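Local coordinates for maltose/maltodextrin-binding protein (Thermus thermophilus, PDB 2GH9) that binds maltotriose between its two lobes, as a periplasmic binding protein that probably serves maltodextrin uptake, at residues V75-V79 against G80-T84; V284-A287 against K288-V291; E317-P320 against V321-G324. One frame throughout, in Å; residues are numbered along the deposited sequence.

Contact 1: V75-V79 against G80-T84; sequences VLEPV and GKYVT
The ring of Y82 reaches back along the peptide of P78 and V79, its rim spanning the chain from V79 to the carboxylate of E77. The motif is a single turn of 3-10 helix, G80 to Y82, that interrupts the run leading from helix 67-72 toward helix 85-90 in a periplasmic binding protein fold. The turn is closed by Y82 N, which donates to V79 O at 3.0 Å; the N-H...O angle of 151° is reasonably straight, although the donor stands well above the carbonyl plane. With CG anti to its own carbonyl carbon (chi1 -51°), Y82 sends its phenol toward the earlier residues. Its CD2 lies 4.2 Å from V79 CB, and CE2 comes within 3.3 Å of P78 O, a buried carbonyl oxygen without a hydrogen-bonding partner in the model.

At the far end the phenol OH donates to E77 OE2 at 2.6 Å. The acceptor is met on its anti side and somewhat out of the carboxylate plane, and the two side chains cross at about a right angle. E77 leaves the backbone with CG anti to N, then bends at chi2 (68°), which turns the carboxylate along the chain toward the turn. K81 adds a long salt bridge, NZ to E77 OE2 at 3.5 Å, so OE2 has two partners here while OE1 pairs with K280. Two ammonium groups near one carboxylate would be expected to favour its charged form. Backbone bonds of E77 to V273 and of V79 to L105 fasten the extended part to the neighbouring strands. Over one face of the Y82 ring sits K81 CG, 3.9 Å above the plane and over its centre.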
loop_
_atom_site.group_PDB
_atom_site.type_symbol
_atom_site.label_atom_id
_atom_site.label_comp_id
_atom_site.label_asym_id
_atom_site.label_seq_id
_atom_site.Cartn_x
_atom_site.Cartn_y
_atom_site.Cartn_z
ATOM N N VAL A 75 -2.766 -21.437 2.971
ATOM C CA VAL A 75 -2.150 -21.018 4.239
ATOM C C VAL A 75 -2.998 -20.095 5.081
ATOM O O VAL A 75 -2.616 -19.788 6.215
ATOM C CB VAL A 75 -0.734 -20.393 4.032
ATOM C CG1 VAL A 75 0.200 -21.443 3.440
ATOM C CG2 VAL A 75 -0.792 -19.087 3.180
ATOM N N LEU A 76 -4.140 -19.664 4.540
ATOM C CA LEU A 76 -5.042 -18.720 5.222
ATOM C C LEU A 76 -6.228 -19.454 5.832
ATOM O O LEU A 76 -6.865 -20.271 5.174
ATOM C CB LEU A 76 -5.592 -17.657 4.251
ATOM C CG LEU A 76 -4.611 -16.689 3.562
ATOM C CD1 LEU A 76 -5.371 -15.604 2.792
ATOM C CD2 LEU A 76 -3.619 -16.095 4.530
ATOM N N GLU A 77 -6.517 -19.154 7.093
ATOM C CA GLU A 77 -7.730 -19.639 7.748
ATOM C C GLU A 77 -8.935 -18.799 7.290
ATOM O O GLU A 77 -8.952 -17.562 7.447
ATOM C CB GLU A 77 -7.554 -19.638 9.281
ATOM C CG GLU A 77 -8.794 -20.036 10.123
ATOM C CD GLU A 77 -9.215 -21.514 10.003
ATOM O OE1 GLU A 77 -8.509 -22.311 9.363
ATOM O OE2 GLU A 77 -10.260 -21.875 10.579
ATOM N N PRO A 78 -9.954 -19.458 6.694
ATOM C CA PRO A 78 -11.239 -18.777 6.481
ATOM C C PRO A 78 -11.809 -18.264 7.808
ATOM O O PRO A 78 -11.856 -19.014 8.783
ATOM C CB PRO A 78 -12.129 -19.881 5.904
ATOM C CG PRO A 78 -11.176 -20.829 5.282
ATOM C CD PRO A 78 -9.991 -20.844 6.200
ATOM N N VAL A 79 -12.244 -17.000 7.843
ATOM C CA VAL A 79 -12.614 -16.363 9.102
ATOM C C VAL A 79 -14.112 -16.032 9.245
ATOM O O VAL A 79 -14.552 -15.579 10.314
ATOM C CB VAL A 79 -11.740 -15.088 9.378
ATOM C CG1 VAL A 79 -10.277 -15.469 9.453
ATOM C CG2 VAL A 79 -11.958 -14.001 8.308
ATOM N N GLY A 80 -14.882 -16.260 8.182
ATOM C CA GLY A 80 -16.297 -15.906 8.158
ATOM C C GLY A 80 -17.099 -16.576 9.257
ATOM O O GLY A 80 -17.976 -15.958 9.854
ATOM N N LYS A 81 -16.780 -17.836 9.538
ATOM C CA LYS A 81 -17.483 -18.598 10.575
ATOM C C LYS A 81 -17.281 -18.031 11.993
ATOM O O LYS A 81 -18.090 -18.329 12.881
ATOM C CB LYS A 81 -17.075 -20.081 10.535
ATOM C CG LYS A 81 -15.653 -20.379 11.023
ATOM C CD LYS A 81 -15.283 -21.867 10.915
ATOM C CE LYS A 81 -13.857 -22.040 10.398
ATOM N NZ LYS A 81 -13.404 -23.462 10.424
ATOM N N TYR A 82 -16.226 -17.224 12.210
ATOM C CA TYR A 82 -15.916 -16.672 13.552
ATOM C C TYR A 82 -16.479 -15.268 13.817
ATOM O O TYR A 82 -16.274 -14.716 14.897
ATOM C CB TYR A 82 -14.411 -16.578 13.773
ATOM C CG TYR A 82 -13.585 -17.813 13.511
ATOM C CD1 TYR A 82 -13.529 -18.855 14.437
ATOM C CD2 TYR A 82 -12.803 -17.915 12.366
ATOM C CE1 TYR A 82 -12.743 -19.977 14.212
ATOM C CE2 TYR A 82 -12.023 -19.041 12.117
ATOM C CZ TYR A 82 -11.993 -20.064 13.057
ATOM O OH TYR A 82 -11.205 -21.170 12.861
ATOM N N VAL A 83 -17.158 -14.696 12.830
ATOM C CA VAL A 83 -17.579 -13.305 12.863
ATOM C C VAL A 83 -19.092 -13.163 12.647
ATOM O O VAL A 83 -19.732 -14.000 12.022
ATOM C CB VAL A 83 -16.800 -12.453 11.806
ATOM C CG1 VAL A 83 -15.301 -12.608 12.012
ATOM C CG2 VAL A 83 -17.180 -12.865 10.388
ATOM N N THR A 84 -19.645 -12.082 13.182
ATOM C CA THR A 84 -21.080 -11.790 13.070
ATOM C C THR A 84 -21.402 -10.930 11.856
ATOM O O THR A 84 -20.520 -10.266 11.282
ATOM C CB THR A 84 -21.566 -11.036 14.284
ATOM O OG1 THR A 84 -21.059 -9.705 14.226
ATOM C CG2 THR A 84 -21.093 -11.720 15.548
#

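Contact 2: V284-A287 against K288-V291; sequences VNFA and KTLV
L290 packs back on F286, one turn earlier, at the C-terminal end of helix 280-290, an i to i+4 apolar pair in a helix that lies against the strands of a periplasmic binding protein fold. From the backbone outward, L290 CB is 3.5 Å from A287 O. CG comes equally near F286 O and stands 4.2 Å above one face of the F286 ring, offset toward the rim. The branches divide at the tip: CD2 approaches CZ of F286 at 3.7 Å, and CD1 lies over the ring face nearest CE2. CG anti to the backbone N (chi1 175°) places the F286 ring beside L290, and chi2 of 57° turns its face. The ring also meets F24 of helix 11-26 with the planes about 55° apart, and touches I3 and V5 of strand 3-7.

Backbone bonds show the helix changing toward its end. K288 N still reaches V284 O in the i to i+4 pattern at 3.0 Å, whereas L290 N has its better bond to A287 O at 3.1 Å, three residues back, and only a weak one to F286 O. On another flank the aliphatic chain of K288 crosses V284 at a slant, CD to CG1 at 3.8 Å, before its NZ points to the backbone O of Y82, a probable hydrogen bond modelled too short to trust. The T289 hydroxyl adds a side-chain bond to F286 O, in the carbonyl plane and on a lone pair, with OG1 an unusually short 2.5 Å from that oxygen.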
loop_
_atom_site.group_PDB
_atom_site.type_symbol
_atom_site.label_atom_id
_atom_site.label_comp_id
_atom_site.label_asym_id
_atom_site.label_seq_id
_atom_site.Cartn_x
_atom_site.Cartn_y
_atom_site.Cartn_z
ATOM N N VAL A 284 -7.558 -16.328 16.632
ATOM C CA VAL A 284 -8.773 -15.677 16.139
ATOM C C VAL A 284 -9.332 -14.648 17.128
ATOM O O VAL A 284 -9.679 -13.529 16.736
ATOM C CB VAL A 284 -9.871 -16.707 15.746
ATOM C CG1 VAL A 284 -11.173 -16.007 15.398
ATOM C CG2 VAL A 284 -9.409 -17.570 14.585
ATOM N N ASN A 285 -9.409 -15.010 18.412
ATOM C CA ASN A 285 -9.916 -14.082 19.416
ATOM C C ASN A 285 -9.043 -12.840 19.460
ATOM O O ASN A 285 -9.554 -11.741 19.519
ATOM C CB ASN A 285 -9.975 -14.724 20.807
ATOM C CG ASN A 285 -11.195 -15.613 21.004
ATOM O OD1 ASN A 285 -12.226 -15.433 20.357
ATOM N ND2 ASN A 285 -11.077 -16.577 21.906
ATOM N N PHE A 286 -7.728 -13.015 19.400
ATOM C CA PHE A 286 -6.824 -11.868 19.472
ATOM C C PHE A 286 -6.988 -10.974 18.242
ATOM O O PHE A 286 -7.053 -9.753 18.367
ATOM C CB PHE A 286 -5.375 -12.310 19.609
ATOM C CG PHE A 286 -4.401 -11.167 19.574
ATOM C CD1 PHE A 286 -4.516 -10.120 20.487
ATOM C CD2 PHE A 286 -3.370 -11.141 18.650
ATOM C CE1 PHE A 286 -3.614 -9.046 20.470
ATOM C CE2 PHE A 286 -2.458 -10.065 18.630
ATOM C CZ PHE A 286 -2.592 -9.020 19.537
ATOM N N ALA A 287 -7.061 -11.589 17.062
ATOM C CA ALA A 287 -7.326 -10.850 15.824
ATOM C C ALA A 287 -8.597 -9.995 15.930
ATOM O O ALA A 287 -8.610 -8.836 15.495
ATOM C CB ALA A 287 -7.415 -11.809 14.640
ATOM N N LYS A 288 -9.651 -10.559 16.528
ATOM C CA LYS A 288 -10.918 -9.856 16.633
ATOM C C LYS A 288 -10.785 -8.649 17.565
ATOM O O LYS A 288 -11.400 -7.636 17.300
ATOM C CB LYS A 288 -12.067 -10.808 17.037
ATOM C CG LYS A 288 -12.397 -11.838 15.945
ATOM C CD LYS A 288 -13.233 -13.018 16.434
ATOM C CE LYS A 288 -14.645 -12.599 16.788
ATOM N NZ LYS A 288 -15.563 -13.790 16.920
ATOM N N THR A 289 -9.946 -8.735 18.598
ATOM C CA THR A 289 -9.717 -7.581 19.495
ATOM C C THR A 289 -9.114 -6.385 18.745
ATOM O O THR A 289 -9.375 -5.251 19.104
ATOM C CB THR A 289 -8.811 -7.905 20.735
ATOM O OG1 THR A 289 -7.455 -8.214 20.327
ATOM C CG2 THR A 289 -9.405 -9.055 21.567
ATOM N N LEU A 290 -8.312 -6.654 17.710
ATOM C CA LEU A 290 -7.566 -5.610 17.013
ATOM C C LEU A 290 -8.433 -4.767 16.074
ATOM O O LEU A 290 -8.060 -3.649 15.725
ATOM C CB LEU A 290 -6.382 -6.238 16.224
ATOM C CG LEU A 290 -5.326 -7.083 16.962
ATOM C CD1 LEU A 290 -4.303 -7.709 15.973
ATOM C CD2 LEU A 290 -4.590 -6.282 18.065
ATOM N N VAL A 291 -9.589 -5.291 15.665
ATOM C CA VAL A 291 -10.400 -4.656 14.629
ATOM C C VAL A 291 -11.744 -4.099 15.130
ATOM O O VAL A 291 -12.606 -3.736 14.332
ATOM C CB VAL A 291 -10.628 -5.600 13.394
ATOM C CG1 VAL A 291 -9.280 -6.033 12.793
ATOM C CG2 VAL A 291 -11.504 -6.805 13.752
#

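Contact 3: E317-P320 against V321-G324; sequences EKDP and VVAG
D319 OD2 receives two backbone N-H groups from the start of the helix that follows, V322 N at 3.3 Å and V321 N at 2.9 Å. This makes D319 the N-cap of helix 320-326. The bond from V322 is the straighter (155°) and uses the anti lone pair of OD2; the one from V321 is weak, at 129°. D319 holds CG anti to its backbone N (chi1 180°), which swings the carboxylate across the helix start.

The next shell is backbone. D319 O accepts from A323 N at 2.8 Å, almost linearly and nearly along the C=O axis, and P320 O takes G324 N at 2.9 Å, from above its carbonyl plane. P320 fits the first helical position, since its nitrogen has no hydrogen to leave unpaired. A323 CB packs 3.4 Å from D319 O. Farther out, V321 rests on F247, I249 and I306, V322 on N300 and I306, and D319 itself touches N300 and Q301 of helix 293-302, contacts consistent with holding the helix start in place.

This is helix-end packing, away from the sugar: the V321 side chain is about 13 Å from a bound glucose unit. OD2 serves two of the first N-H groups, the one from V321 only weakly, and its negative charge facing the positive end of the helix would probably be stabilised in the ionised form.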
loop_
_atom_site.group_PDB
_atom_site.type_symbol
_atom_site.label_atom_id
_atom_site.label_comp_id
_atom_site.label_asym_id
_atom_site.label_seq_id
_atom_site.Cartn_x
_atom_site.Cartn_y
_atom_site.Cartn_z
ATOM N N GLU A 317 -14.498 11.676 10.740
ATOM C CA GLU A 317 -14.790 12.416 9.516
ATOM C C GLU A 317 -14.004 13.725 9.426
ATOM O O GLU A 317 -13.587 14.124 8.331
ATOM C CB GLU A 317 -16.292 12.695 9.401
ATOM C CG GLU A 317 -16.695 13.279 8.049
ATOM C CD GLU A 317 -18.171 13.576 7.923
ATOM O OE1 GLU A 317 -18.913 13.388 8.911
ATOM O OE2 GLU A 317 -18.585 14.018 6.822
ATOM N N LYS A 318 -13.797 14.367 10.575
ATOM C CA LYS A 318 -13.125 15.662 10.664
ATOM C C LYS A 318 -11.636 15.574 10.984
ATOM O O LYS A 318 -10.958 16.597 10.974
ATOM C CB LYS A 318 -13.809 16.556 11.713
ATOM C CG LYS A 318 -15.198 16.987 11.341
ATOM C CD LYS A 318 -15.715 18.037 12.322
ATOM C CE LYS A 318 -17.078 18.571 11.903
ATOM N NZ LYS A 318 -17.407 19.879 12.578
ATOM N N ASP A 319 -11.128 14.376 11.286
ATOM C CA ASP A 319 -9.689 14.196 11.429
ATOM C C ASP A 319 -9.018 14.588 10.101
ATOM O O ASP A 319 -9.510 14.246 9.028
ATOM C CB ASP A 319 -9.318 12.765 11.849
ATOM C CG ASP A 319 -7.818 12.574 11.986
ATOM O OD1 ASP A 319 -7.267 12.760 13.089
ATOM O OD2 ASP A 319 -7.167 12.277 10.966
ATOM N N PRO A 320 -7.930 15.353 10.182
ATOM C CA PRO A 320 -7.226 15.856 9.002
ATOM C C PRO A 320 -6.701 14.773 8.039
ATOM O O PRO A 320 -6.754 14.956 6.818
ATOM C CB PRO A 320 -6.057 16.617 9.615
ATOM C CG PRO A 320 -6.500 16.977 10.947
ATOM C CD PRO A 320 -7.308 15.844 11.420
ATOM N N VAL A 321 -6.182 13.685 8.605
ATOM C CA VAL A 321 -5.673 12.547 7.833
ATOM C C VAL A 321 -6.825 11.842 7.136
ATOM O O VAL A 321 -6.729 11.509 5.955
ATOM C CB VAL A 321 -4.872 11.546 8.728
ATOM C CG1 VAL A 321 -4.444 10.302 7.933
ATOM C CG2 VAL A 321 -3.664 12.202 9.326
ATOM N N VAL A 322 -7.932 11.631 7.851
ATOM C CA VAL A 322 -9.082 10.950 7.263
ATOM C C VAL A 322 -9.718 11.825 6.174
ATOM O O VAL A 322 -9.970 11.339 5.082
ATOM C CB VAL A 322 -10.112 10.507 8.342
ATOM C CG1 VAL A 322 -11.371 9.895 7.706
ATOM C CG2 VAL A 322 -9.467 9.524 9.279
ATOM N N ALA A 323 -9.938 13.103 6.461
ATOM C CA ALA A 323 -10.467 14.059 5.461
ATOM C C ALA A 323 -9.559 14.158 4.227
ATOM O O ALA A 323 -10.047 14.179 3.087
ATOM C CB ALA A 323 -10.650 15.450 6.082
ATOM N N GLY A 324 -8.245 14.199 4.453
ATOM C CA GLY A 324 -7.276 14.235 3.361
ATOM C C GLY A 324 -7.365 13.010 2.455
ATOM O O GLY A 324 -7.484 13.123 1.233
#

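In the fold
Following the chain from the N terminus, contact 1 puts a 3-10 turn into the loop between helices 67-72 and 85-90, contact 2 packs the last turn of helix 280-290, and contact 3 starts helix 320-326 after helix 310-315. All three are local and lie in series, so none nests in or crosses another. Contacts 1 and 2, about two hundred residues apart in sequence, nevertheless meet: the Y82 ring packs on V284, CG to CG1 at 3.6 Å, joining the early loop to the later helix beside strand 104-113. Contact 3 stands apart, its nearest atoms about 15 Å from contact 2 and about 22 Å from contact 1, and ties helix 293-302 to strands 247-250 and 306-307.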